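D-3-phosphoglycerate dehydrogenase-related protein (Vibrio cholerae, PDB 4S1V) probably catalyses the NAD-dependent interconversion of a D-2-hydroxyacid, such as 3-phosphoglycerate, and the corresponding 2-oxoacid. Local coordinates at residues Leu53-Thr58 and Glu298-Ala303; Ala105-Cys110 and Ala163-Val168; Gly151-Gly156 and Arg217-Lys222; Gln223-Met228 and Tyr249-Ala254. All coordinates share one frame; numbering follows the deposited sequence.

Interaction 1. Residues Leu53-Thr58 and Glu298-Ala303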
loop_
_atom_site.group_PDB
_atom_site.type_symbol
_atom_site.label_atom_id
_atom_site.label_comp_id
_atom_site.label_asym_id
_atom_site.label_seq_id
_atom_site.Cartn_x
_atom_site.Cartn_y
_atom_site.Cartn_z
ATOM N N LEU C 53 -13.997 22.569 32.044
ATOM C CA LEU C 53 -14.309 21.830 30.831
ATOM C C LEU C 53 -13.497 22.310 29.642
ATOM O O LEU C 53 -13.324 23.517 29.446
ATOM C CB LEU C 53 -15.802 21.949 30.496
ATOM C CG LEU C 53 -16.815 21.529 31.557
ATOM C CD1 LEU C 53 -18.222 21.626 30.984
ATOM C CD2 LEU C 53 -16.528 20.127 32.067
ATOM N N ILE C 54 -13.026 21.354 28.843
ATOM C CA ILE C 54 -12.331 21.660 27.601
ATOM C C ILE C 54 -13.326 21.601 26.447
ATOM O O ILE C 54 -13.688 20.525 25.973
ATOM C CB ILE C 54 -11.125 20.732 27.354
ATOM C CG1 ILE C 54 -10.206 20.711 28.589
ATOM C CG2 ILE C 54 -10.379 21.160 26.086
ATOM C CD1 ILE C 54 -8.928 19.913 28.415
ATOM N N ARG C 55 -13.763 22.787 26.014
ATOM C CA ARG C 55 -14.778 22.924 24.968
ATOM C C ARG C 55 -15.908 21.899 25.160
ATOM O O ARG C 55 -16.474 21.814 26.257
ATOM C CB ARG C 55 -14.147 22.863 23.568
ATOM C CG ARG C 55 -13.135 23.970 23.297
ATOM C CD ARG C 55 -13.731 25.365 23.467
ATOM N NE ARG C 55 -14.798 25.630 22.506
ATOM C CZ ARG C 55 -16.058 25.891 22.837
ATOM N NH1 ARG C 55 -16.415 25.943 24.109
ATOM N NH2 ARG C 55 -16.963 26.105 21.893
ATOM N N GLU C 56 -16.227 21.122 24.120
ATOM C CA GLU C 56 -17.383 20.207 24.143
ATOM C C GLU C 56 -17.046 18.717 24.352
ATOM O O GLU C 56 -17.853 17.854 24.014
ATOM C CB GLU C 56 -18.216 20.349 22.852
ATOM C CG GLU C 56 -18.417 21.777 22.357
ATOM C CD GLU C 56 -19.609 21.928 21.431
ATOM O OE1 GLU C 56 -20.526 21.081 21.457
ATOM O OE2 GLU C 56 -19.645 22.919 20.679
ATOM N N ARG C 57 -15.873 18.409 24.902
ATOM C CA ARG C 57 -15.432 17.004 25.031
ATOM C C ARG C 57 -16.288 16.145 25.979
ATOM O O ARG C 57 -16.316 14.923 25.853
ATOM C CB ARG C 57 -13.962 16.945 25.434
ATOM C CG ARG C 57 -13.043 17.504 24.365
ATOM C CD ARG C 57 -11.612 17.599 24.851
ATOM N NE ARG C 57 -10.785 18.310 23.879
ATOM C CZ ARG C 57 -9.460 18.402 23.934
ATOM N NH1 ARG C 57 -8.778 17.819 24.913
ATOM N NH2 ARG C 57 -8.815 19.080 22.992
ATOM N N THR C 58 -16.987 16.788 26.911
ATOM C CA THR C 58 -17.953 16.095 27.772
ATOM C C THR C 58 -19.277 16.859 27.857
ATOM O O THR C 58 -19.295 18.030 28.224
ATOM C CB THR C 58 -17.378 15.865 29.187
ATOM O OG1 THR C 58 -16.300 14.924 29.116
ATOM C CG2 THR C 58 -18.441 15.308 30.145
ATOM N N GLU C 298 -3.150 28.302 26.140
ATOM C CA GLU C 298 -2.793 29.289 27.164
ATOM C C GLU C 298 -3.947 30.277 27.367
ATOM O O GLU C 298 -4.291 30.606 28.510
ATOM C CB GLU C 298 -1.479 30.023 26.859
ATOM C CG GLU C 298 -0.206 29.193 26.995
ATOM C CD GLU C 298 0.194 28.850 28.428
ATOM O OE1 GLU C 298 -0.532 29.176 29.390
ATOM O OE2 GLU C 298 1.267 28.233 28.591
ATOM N N ILE C 299 -4.554 30.715 26.259
ATOM C CA ILE C 299 -5.697 31.630 26.291
ATOM C C ILE C 299 -6.894 30.978 26.992
ATOM O O ILE C 299 -7.469 31.555 27.922
ATOM C CB ILE C 299 -6.067 32.107 24.863
ATOM C CG1 ILE C 299 -4.993 33.068 24.326
ATOM C CG2 ILE C 299 -7.446 32.753 24.828
ATOM C CD1 ILE C 299 -4.836 33.035 22.820
ATOM N N TYR C 300 -7.257 29.773 26.553
ATOM C CA TYR C 300 -8.391 29.047 27.129
ATOM C C TYR C 300 -8.295 28.908 28.638
ATOM O O TYR C 300 -9.242 29.201 29.367
ATOM C CB TYR C 300 -8.513 27.644 26.530
ATOM C CG TYR C 300 -9.181 27.596 25.188
ATOM C CD1 TYR C 300 -10.327 28.351 24.920
ATOM C CD2 TYR C 300 -8.690 26.772 24.192
ATOM C CE1 TYR C 300 -10.943 28.295 23.680
ATOM C CE2 TYR C 300 -9.303 26.706 22.951
ATOM C CZ TYR C 300 -10.421 27.467 22.698
ATOM O OH TYR C 300 -11.010 27.377 21.463
ATOM N N PHE C 301 -7.140 28.448 29.091
ATOM C CA PHE C 301 -6.984 28.110 30.481
ATOM C C PHE C 301 -6.675 29.324 31.359
ATOM O O PHE C 301 -7.095 29.353 32.508
ATOM C CB PHE C 301 -6.011 26.936 30.637
ATOM C CG PHE C 301 -6.549 25.652 30.053
ATOM C CD1 PHE C 301 -7.447 24.862 30.774
ATOM C CD2 PHE C 301 -6.211 25.260 28.763
ATOM C CE1 PHE C 301 -7.964 23.692 30.235
ATOM C CE2 PHE C 301 -6.725 24.088 28.214
ATOM C CZ PHE C 301 -7.607 23.306 28.953
ATOM N N GLN C 302 -6.007 30.347 30.820
ATOM C CA GLN C 302 -5.804 31.570 31.606
ATOM C C GLN C 302 -7.148 32.173 31.993
ATOM O O GLN C 302 -7.338 32.576 33.135
ATOM C CB GLN C 302 -4.889 32.591 30.905
ATOM C CG GLN C 302 -5.494 33.318 29.706
ATOM C CD GLN C 302 -4.461 34.074 28.877
ATOM O OE1 GLN C 302 -3.287 33.685 28.802
ATOM N NE2 GLN C 302 -4.903 35.157 28.233
ATOM N N ALA C 303 -8.087 32.176 31.053
ATOM C CA ALA C 303 -9.411 32.756 31.273
ATOM C C ALA C 303 -10.288 31.845 32.138
ATOM O O ALA C 303 -10.970 32.321 33.050
ATOM C CB ALA C 303 -10.088 33.062 29.950
#

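Interaction 2. Residues Ala105-Cys110 and Ala163-Val168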
loop_
_atom_site.group_PDB
_atom_site.type_symbol
_atom_site.label_atom_id
_atom_site.label_comp_id
_atom_site.label_asym_id
_atom_site.label_seq_id
_atom_site.Cartn_x
_atom_site.Cartn_y
_atom_site.Cartn_z
ATOM N N ALA C 105 -5.566 29.649 15.757
ATOM C CA ALA C 105 -5.180 28.226 15.635
ATOM C C ALA C 105 -6.128 27.381 14.775
ATOM O O ALA C 105 -5.655 26.604 13.949
ATOM C CB ALA C 105 -4.955 27.585 16.991
ATOM N N PRO C 106 -7.459 27.517 14.974
ATOM C CA PRO C 106 -8.400 26.818 14.093
ATOM C C PRO C 106 -8.238 27.188 12.622
ATOM O O PRO C 106 -8.250 26.312 11.775
ATOM C CB PRO C 106 -9.782 27.254 14.598
ATOM C CG PRO C 106 -9.559 28.079 15.818
ATOM C CD PRO C 106 -8.116 28.031 16.189
ATOM N N ALA C 107 -8.078 28.476 12.328
ATOM C CA ALA C 107 -7.901 28.913 10.948
ATOM C C ALA C 107 -6.652 28.277 10.335
ATOM O O ALA C 107 -6.727 27.682 9.255
ATOM C CB ALA C 107 -7.832 30.429 10.866
ATOM N N GLU C 108 -5.521 28.398 11.037
ATOM C CA GLU C 108 -4.244 27.814 10.600
ATOM C C GLU C 108 -4.328 26.288 10.422
ATOM O O GLU C 108 -3.776 25.743 9.461
ATOM C CB GLU C 108 -3.097 28.185 11.564
ATOM C CG GLU C 108 -2.728 29.669 11.587
ATOM C CD GLU C 108 -1.373 29.966 12.235
ATOM O OE1 GLU C 108 -0.572 29.019 12.448
ATOM O OE2 GLU C 108 -1.098 31.162 12.523
ATOM N N LEU C 109 -5.028 25.608 11.336
ATOM C CA LEU C 109 -5.205 24.155 11.252
ATOM C C LEU C 109 -6.048 23.749 10.037
ATOM O O LEU C 109 -5.695 22.808 9.323
ATOM C CB LEU C 109 -5.798 23.594 12.558
ATOM C CG LEU C 109 -5.971 22.079 12.790
ATOM C CD1 LEU C 109 -7.210 21.537 12.076
ATOM C CD2 LEU C 109 -4.727 21.275 12.420
ATOM N N CYS C 110 -7.147 24.466 9.807
ATOM C CA CYS C 110 -7.985 24.243 8.636
ATOM C C CYS C 110 -7.127 24.325 7.377
ATOM O O CYS C 110 -7.234 23.479 6.495
ATOM C CB CYS C 110 -9.120 25.262 8.571
ATOM S SG CYS C 110 -10.226 25.029 7.157
ATOM N N ALA C 163 -10.297 32.849 3.885
ATOM C CA ALA C 163 -10.359 33.661 2.660
ATOM C C ALA C 163 -9.051 34.390 2.378
ATOM O O ALA C 163 -8.575 34.380 1.252
ATOM C CB ALA C 163 -11.507 34.653 2.733
ATOM N N GLN C 164 -8.466 35.011 3.404
ATOM C CA GLN C 164 -7.187 35.703 3.236
ATOM C C GLN C 164 -6.093 34.720 2.838
ATOM O O GLN C 164 -5.228 35.058 2.028
ATOM C CB GLN C 164 -6.788 36.448 4.515
ATOM C CG GLN C 164 -7.611 37.699 4.771
ATOM C CD GLN C 164 -7.450 38.252 6.170
ATOM O OE1 GLN C 164 -7.116 37.528 7.116
ATOM N NE2 GLN C 164 -7.698 39.553 6.317
ATOM N N PHE C 165 -6.147 33.508 3.403
ATOM C CA PHE C 165 -5.203 32.454 3.043
ATOM C C PHE C 165 -5.372 32.083 1.571
ATOM O O PHE C 165 -4.408 32.089 0.823
ATOM C CB PHE C 165 -5.336 31.197 3.943
ATOM C CG PHE C 165 -5.057 31.440 5.425
ATOM C CD1 PHE C 165 -4.258 32.516 5.860
ATOM C CD2 PHE C 165 -5.571 30.568 6.384
ATOM C CE1 PHE C 165 -4.004 32.721 7.216
ATOM C CE2 PHE C 165 -5.320 30.767 7.746
ATOM C CZ PHE C 165 -4.537 31.850 8.162
ATOM N N GLY C 166 -6.597 31.757 1.160
ATOM C CA GLY C 166 -6.857 31.378 -0.237
ATOM C C GLY C 166 -6.393 32.464 -1.198
ATOM O O GLY C 166 -5.760 32.188 -2.212
ATOM N N HIS C 167 -6.690 33.709 -0.848
ATOM C CA HIS C 167 -6.347 34.839 -1.696
ATOM C C HIS C 167 -4.860 34.931 -1.946
ATOM O O HIS C 167 -4.442 35.047 -3.088
ATOM C CB HIS C 167 -6.905 36.134 -1.106
ATOM C CG HIS C 167 -6.574 37.357 -1.916
ATOM N ND1 HIS C 167 -7.132 37.601 -3.109
ATOM C CD2 HIS C 167 -5.706 38.419 -1.658
ATOM C CE1 HIS C 167 -6.646 38.758 -3.604
ATOM N NE2 HIS C 167 -5.775 39.257 -2.711
ATOM N N VAL C 168 -4.045 34.841 -0.897
ATOM C CA VAL C 168 -2.587 34.926 -1.061
ATOM C C VAL C 168 -2.020 33.702 -1.795
ATOM O O VAL C 168 -0.976 33.776 -2.448
ATOM C CB VAL C 168 -1.861 35.199 0.281
ATOM C CG1 VAL C 168 -2.084 34.075 1.286
ATOM C CG2 VAL C 168 -0.379 35.419 0.059
#

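Interaction 3. Residues Gly151-Gly156 and Arg217-Lys222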
loop_
_atom_site.group_PDB
_atom_site.type_symbol
_atom_site.label_atom_id
_atom_site.label_comp_id
_atom_site.label_asym_id
_atom_site.label_seq_id
_atom_site.Cartn_x
_atom_site.Cartn_y
_atom_site.Cartn_z
ATOM N N GLY C 151 -14.369 27.828 -1.906
ATOM C CA GLY C 151 -15.711 28.122 -1.413
ATOM C C GLY C 151 -15.785 28.141 0.099
ATOM O O GLY C 151 -15.398 27.180 0.759
ATOM N N ILE C 152 -16.281 29.244 0.649
ATOM C CA ILE C 152 -16.396 29.407 2.087
ATOM C C ILE C 152 -17.861 29.602 2.451
ATOM O O ILE C 152 -18.521 30.512 1.933
ATOM C CB ILE C 152 -15.530 30.582 2.587
ATOM C CG1 ILE C 152 -14.080 30.365 2.161
ATOM C CG2 ILE C 152 -15.631 30.745 4.102
ATOM C CD1 ILE C 152 -13.225 31.601 2.268
ATOM N N TRP C 153 -18.379 28.702 3.288
ATOM C CA TRP C 153 -19.710 28.854 3.856
ATOM C C TRP C 153 -19.541 29.425 5.231
ATOM O O TRP C 153 -19.067 28.738 6.138
ATOM C CB TRP C 153 -20.442 27.515 3.919
ATOM C CG TRP C 153 -21.926 27.620 4.190
ATOM C CD1 TRP C 153 -22.597 28.615 4.902
ATOM C CD2 TRP C 153 -22.981 26.673 3.774
ATOM N NE1 TRP C 153 -23.949 28.362 4.942
ATOM C CE2 TRP C 153 -24.243 27.216 4.280
ATOM C CE3 TRP C 153 -23.001 25.482 3.048
ATOM C CZ2 TRP C 153 -25.459 26.576 4.065
ATOM C CZ3 TRP C 153 -24.229 24.842 2.844
ATOM C CH2 TRP C 153 -25.430 25.383 3.334
ATOM N N GLY C 154 -19.895 30.703 5.385
ATOM C CA GLY C 154 -19.756 31.423 6.660
ATOM C C GLY C 154 -18.490 32.258 6.738
ATOM O O GLY C 154 -17.385 31.716 6.832
ATOM N N LEU C 155 -18.643 33.579 6.720
ATOM C CA LEU C 155 -17.482 34.473 6.706
ATOM C C LEU C 155 -17.258 35.171 8.046
ATOM O O LEU C 155 -17.082 36.388 8.105
ATOM C CB LEU C 155 -17.575 35.487 5.548
ATOM C CG LEU C 155 -16.273 36.075 4.985
ATOM C CD1 LEU C 155 -15.441 35.023 4.261
ATOM C CD2 LEU C 155 -16.568 37.247 4.063
ATOM N N GLY C 156 -17.245 34.384 9.122
ATOM C CA GLY C 156 -17.001 34.902 10.465
ATOM C C GLY C 156 -15.517 34.992 10.750
ATOM O O GLY C 156 -14.700 34.991 9.824
ATOM N N ARG C 217 -28.445 22.499 11.562
ATOM C CA ARG C 217 -28.338 21.044 11.666
ATOM C C ARG C 217 -28.846 20.401 10.377
ATOM O O ARG C 217 -29.991 20.603 9.986
ATOM C CB ARG C 217 -29.101 20.509 12.889
ATOM C CG ARG C 217 -28.914 19.013 13.126
ATOM C CD ARG C 217 -29.688 18.514 14.337
ATOM N NE ARG C 217 -29.269 19.192 15.561
ATOM C CZ ARG C 217 -28.244 18.818 16.321
ATOM N NH1 ARG C 217 -27.520 17.753 15.997
ATOM N NH2 ARG C 217 -27.943 19.511 17.413
ATOM N N GLY C 218 -27.965 19.649 9.717
ATOM C CA GLY C 218 -28.248 19.013 8.434
ATOM C C GLY C 218 -28.408 19.976 7.268
ATOM O O GLY C 218 -29.077 19.654 6.280
ATOM N N ILE C 219 -27.794 21.155 7.374
ATOM C CA ILE C 219 -27.906 22.162 6.315
ATOM C C ILE C 219 -27.198 21.757 5.006
ATOM O O ILE C 219 -27.631 22.137 3.921
ATOM C CB ILE C 219 -27.487 23.576 6.795
ATOM C CG1 ILE C 219 -28.062 24.643 5.850
ATOM C CG2 ILE C 219 -25.973 23.680 6.956
ATOM C CD1 ILE C 219 -28.174 26.022 6.452
ATOM N N VAL C 220 -26.117 20.988 5.110
ATOM C CA VAL C 220 -25.544 20.340 3.931
ATOM C C VAL C 220 -26.240 18.986 3.744
ATOM O O VAL C 220 -26.197 18.130 4.625
ATOM C CB VAL C 220 -24.006 20.160 4.029
ATOM C CG1 VAL C 220 -23.454 19.649 2.706
ATOM C CG2 VAL C 220 -23.322 21.468 4.423
ATOM N N THR C 221 -26.904 18.814 2.602
ATOM C CA THR C 221 -27.595 17.562 2.285
ATOM C C THR C 221 -26.704 16.680 1.422
ATOM O O THR C 221 -25.731 17.174 0.833
ATOM C CB THR C 221 -28.893 17.810 1.490
ATOM O OG1 THR C 221 -28.561 18.300 0.180
ATOM C CG2 THR C 221 -29.811 18.803 2.223
ATOM N N LYS C 222 -27.046 15.389 1.337
ATOM C CA LYS C 222 -26.356 14.465 0.437
ATOM C C LYS C 222 -26.409 14.976 -1.004
ATOM O O LYS C 222 -25.435 14.858 -1.750
ATOM C CB LYS C 222 -26.959 13.053 0.519
ATOM C CG LYS C 222 -26.198 12.015 -0.290
ATOM C CD LYS C 222 -26.822 10.634 -0.164
ATOM C CE LYS C 222 -25.832 9.556 -0.566
ATOM N NZ LYS C 222 -26.351 8.203 -0.226
#

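Interaction 4. Residues Gln223-Met228 and Tyr249-Ala254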
loop_
_atom_site.group_PDB
_atom_site.type_symbol
_atom_site.label_atom_id
_atom_site.label_comp_id
_atom_site.label_asym_id
_atom_site.label_seq_id
_atom_site.Cartn_x
_atom_site.Cartn_y
_atom_site.Cartn_z
ATOM N N GLN C 223 -27.547 15.553 -1.378
ATOM C CA GLN C 223 -27.738 16.137 -2.706
ATOM C C GLN C 223 -26.761 17.294 -2.968
ATOM O O GLN C 223 -26.231 17.422 -4.066
ATOM C CB GLN C 223 -29.204 16.559 -2.909
ATOM C CG GLN C 223 -30.197 15.390 -2.965
ATOM C CD GLN C 223 -30.747 14.945 -1.596
ATOM O OE1 GLN C 223 -30.063 15.004 -0.559
ATOM N NE2 GLN C 223 -31.996 14.477 -1.599
ATOM N N ASP C 224 -26.505 18.112 -1.950
ATOM C CA ASP C 224 -25.499 19.175 -2.037
ATOM C C ASP C 224 -24.105 18.610 -2.328
ATOM O O ASP C 224 -23.403 19.111 -3.201
ATOM C CB ASP C 224 -25.455 20.007 -0.751
ATOM C CG ASP C 224 -26.751 20.761 -0.478
ATOM O OD1 ASP C 224 -27.474 21.113 -1.439
ATOM O OD2 ASP C 224 -27.030 21.014 0.716
ATOM N N LEU C 225 -23.704 17.573 -1.587
ATOM C CA LEU C 225 -22.416 16.919 -1.836
ATOM C C LEU C 225 -22.330 16.351 -3.251
ATOM O O LEU C 225 -21.294 16.479 -3.911
ATOM C CB LEU C 225 -22.139 15.817 -0.811
ATOM C CG LEU C 225 -22.088 16.208 0.666
ATOM C CD1 LEU C 225 -21.851 14.972 1.514
ATOM C CD2 LEU C 225 -21.023 17.267 0.947
ATOM N N LEU C 226 -23.423 15.746 -3.719
ATOM C CA LEU C 226 -23.446 15.096 -5.039
ATOM C C LEU C 226 -23.365 16.086 -6.201
ATOM O O LEU C 226 -22.962 15.718 -7.308
ATOM C CB LEU C 226 -24.678 14.195 -5.188
ATOM C CG LEU C 226 -24.680 12.918 -4.338
ATOM C CD1 LEU C 226 -26.094 12.372 -4.190
ATOM C CD2 LEU C 226 -23.738 11.876 -4.927
ATOM N N ALA C 227 -23.729 17.338 -5.932
ATOM C CA ALA C 227 -23.666 18.404 -6.925
ATOM C C ALA C 227 -22.266 19.004 -7.050
ATOM O O ALA C 227 -22.062 19.938 -7.826
ATOM C CB ALA C 227 -24.688 19.492 -6.604
ATOM N N MET C 228 -21.304 18.469 -6.295
ATOM C CA MET C 228 -19.941 19.010 -6.304
ATOM C C MET C 228 -19.132 18.462 -7.481
ATOM O O MET C 228 -19.482 17.425 -8.046
ATOM C CB MET C 228 -19.226 18.732 -4.970
ATOM C CG MET C 228 -19.712 19.607 -3.815
ATOM S SD MET C 228 -18.980 19.259 -2.200
ATOM C CE MET C 228 -17.328 19.913 -2.439
ATOM N N TYR C 249 -19.753 10.142 4.321
ATOM C CA TYR C 249 -19.144 8.823 4.127
ATOM C C TYR C 249 -19.664 8.161 2.854
ATOM O O TYR C 249 -18.885 7.680 2.035
ATOM C CB TYR C 249 -19.339 7.867 5.321
ATOM C CG TYR C 249 -18.894 6.472 4.926
ATOM C CD1 TYR C 249 -17.540 6.145 4.900
ATOM C CD2 TYR C 249 -19.813 5.517 4.481
ATOM C CE1 TYR C 249 -17.112 4.896 4.494
ATOM C CE2 TYR C 249 -19.395 4.262 4.056
ATOM C CZ TYR C 249 -18.042 3.960 4.064
ATOM O OH TYR C 249 -17.595 2.730 3.662
ATOM N N SER C 250 -20.982 8.129 2.701
ATOM C CA SER C 250 -21.605 7.470 1.554
ATOM C C SER C 250 -21.043 8.019 0.240
ATOM O O SER C 250 -20.716 7.248 -0.664
ATOM C CB SER C 250 -23.126 7.623 1.612
ATOM O OG SER C 250 -23.747 6.910 0.548
ATOM N N VAL C 251 -20.895 9.344 0.161
ATOM C CA VAL C 251 -20.445 10.030 -1.065
ATOM C C VAL C 251 -18.949 9.834 -1.341
ATOM O O VAL C 251 -18.556 9.549 -2.471
ATOM C CB VAL C 251 -20.799 11.537 -1.027
ATOM C CG1 VAL C 251 -20.115 12.296 -2.152
ATOM C CG2 VAL C 251 -22.307 11.737 -1.116
ATOM N N MET C 252 -18.120 9.961 -0.310
ATOM C CA MET C 252 -16.682 9.759 -0.470
ATOM C C MET C 252 -16.330 8.315 -0.847
ATOM O O MET C 252 -15.453 8.076 -1.689
ATOM C CB MET C 252 -15.931 10.208 0.785
ATOM C CG MET C 252 -16.025 11.707 1.044
ATOM S SD MET C 252 -15.478 12.696 -0.366
ATOM C CE MET C 252 -16.795 13.900 -0.434
ATOM N N GLN C 253 -17.020 7.357 -0.233
ATOM C CA GLN C 253 -16.798 5.948 -0.549
ATOM C C GLN C 253 -17.123 5.688 -2.017
ATOM O O GLN C 253 -16.386 4.981 -2.697
ATOM C CB GLN C 253 -17.621 5.039 0.378
ATOM C CG GLN C 253 -18.230 3.808 -0.300
ATOM C CD GLN C 253 -17.228 2.705 -0.512
ATOM O OE1 GLN C 253 -17.322 1.922 -1.465
ATOM N NE2 GLN C 253 -16.248 2.633 0.386
ATOM N N ALA C 254 -18.209 6.287 -2.496
ATOM C CA ALA C 254 -18.671 6.120 -3.879
ATOM C C ALA C 254 -17.784 6.800 -4.934
ATOM O O ALA C 254 -17.827 6.446 -6.120
ATOM C CB ALA C 254 -20.109 6.614 -4.004
#

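Interaction 1. Residues Leu53-Thr58 and Glu298-Ala303
I54 meets F301 at the rim of its phenyl ring, and this apolar pair is the tight part of the contact between the loop 53-58 and the helix 294-312. The terminal methyl CD1 of I54 lies 3.7 Å from CZ of F301, in the plane of the ring, so the isoleucine abuts the ring's edge. With CG1 anti to the carbonyl carbon (chi1 -52°) and the chain extended beyond it, the ethyl arm of I54 reaches across to the helix, while its CG2 methyl rests on a face of the R57 guanidinium, 3.6 Å above that plane. F301 also touches V14.

The looser part involves R55 and Y300, whose side chains cross at about a right angle. In the conformer described, one of two modelled for R55, CD lies 3.9 Å from OH of Y300, and no hydrogen bond joins the two, so this side of the contact is less certain. R55 is partly exposed; its chain is bent at chi2 and chi3, and its guanidinium donates from NH1 to the backbone O of K79, leaving the aliphatic part to meet the tyrosine.

A type II' turn from I54 to R57, closed by R57 N to I54 O at 3.2 Å, presents these side chains. The motif is a loop at the C-terminal end of a parallel strand, 50-53, in an open alpha/beta sheet, packed against the chain's last long helix.

Interaction 2. Residues Ala105-Cys110 and Ala163-Val168
F165 reaches from the helix 157-168 to the helix 104-119 and carries every contact between residues 105-110 and 163-168. The apolar part is small: CE2 of F165 approaches the methyl CB of A107 at 4.0 Å. The CB of A107 is directed towards the opposing helix, and this short side chain lets the phenyl edge come close to the backbone behind it.

The second kind of contact is between ring edge and peptide. CE2 of F165 lies 3.7 Å from O of A107, and the carbonyl carbon of A107 sits in the ring plane. A chi1 of -62° carries the ring to the opposing helix, and chi2 (-24°) sets its turn, with the edge at the peptide joining A107 to E108. Further packing comes from W111, whose ring meets F165 with the planes at about 60°, and from F169 of the second subunit, which stacks with it.

Polar interactions point away from the pair. E108 turns its carboxylate to the second subunit, where OE1 accepts from the backbone N of L145 and OE2 from that of S146.

No hydrogen bond spans the two helices. The chemistry is that of a buried aromatic wedge held by dispersion, with the weakly positive ring edge probably facing the carbonyl oxygen favourably, while the charged group serves the subunit interface.

Interaction 3. Residues Gly151-Gly156 and Arg217-Lys222
W153 packs the six-membered part of its indole on I219 and V220, meeting both at a slant. It is the last residue of strand 150-153 in a Rossmann-type sheet, and the glycines that follow, G154 and G156, fit the GxGxxG pattern that in such folds usually lines the dinucleotide site. The tryptophan bridges to the loop leading into helix 222-226.

Its CZ2 atom is 3.7 Å from CG1 of I219, and CH2 packs against the same carbon, so the isoleucine's longer branch touches both atoms. CG of W153 is anti to the backbone N (chi1 -166°), which sends the ring out from the strand end towards the loop. W153 and V220 run past one another in opposite directions. The side-chain packing is apolar, with no hydrogen bond across. F199 and F200 of helix 196-202 enclose the tryptophan further, and the ring of W176 meets it edge-to-face.

T221 is the N-cap of helix 222-226: its OG1 caps the backbone N of D224, whose carboxylate bonds back to the backbone N of T221, a capping box. In V220, CG1 stands anti to the backbone N (chi1 -173°), leaving CG2 as the branch that meets the indole, 3.8 Å from CZ3 of W153.

Interaction 4. Residues Gln223-Met228 and Tyr249-Ala254
V251 points directly at the helix 222-226 and meets two consecutive leucines, L225 and L226, with a single methyl. CG2 of V251 is 4.1 Å from CB of L225 and equally 4.1 Å from CD2 of L226, so the methyl is shared between the root of one leucine and a branch tip of the other. Both leucine side chains run slantwise to the valine.

Their roles differ. L225 is directed at the opposing helix and is buried, using CB and, slightly farther off, CD1. L226 starts out to the flank of the contact, and with CG anti to its carbonyl carbon (chi1 -70°) it swings CD2 back to V251 at the exposed border. The valine's chi1 of 169° sets CG2 beside its backbone N, facing both leucines. The separations, all above 4 Å, describe ordinary van der Waals packing without a hydrogen bond between the segments.

On the sheet side, L225 and M228 both touch F234 of strand 233-236, and M228 also touches F200 of helix 196-202. Y249 bonds through OH to the backbone O of V30 of the third subunit, and Q253 NE2 to OD1 of N12 of the third subunit, so helix 247-254 packs against both helix 222-226 and that neighbour.

Overall arrangement
From the N terminus, residues 53-58 open interaction 1, which closes only at 298-303 and so encloses the other three contacts, tying the loop after strand 50-53 of the N-terminal sheet to the last helix. Inside it, interactions 2 and 3 cross: 105-110, 151-156, 163-168 and 217-222 alternate along the chain. Interaction 2 joins helices 104-119 and 157-168, interaction 3 the end of strand 150-153 to the loop before helix 222-226, and the two touch where CB of A163 lies 3.5 Å from CD1 of I152. Interaction 4 follows in series and joins helices 222-226 and 247-254, which flank the seven-stranded parallel sheet. It adjoins interaction 3, with a probable hydrogen bond between K222 NZ and S250 OG.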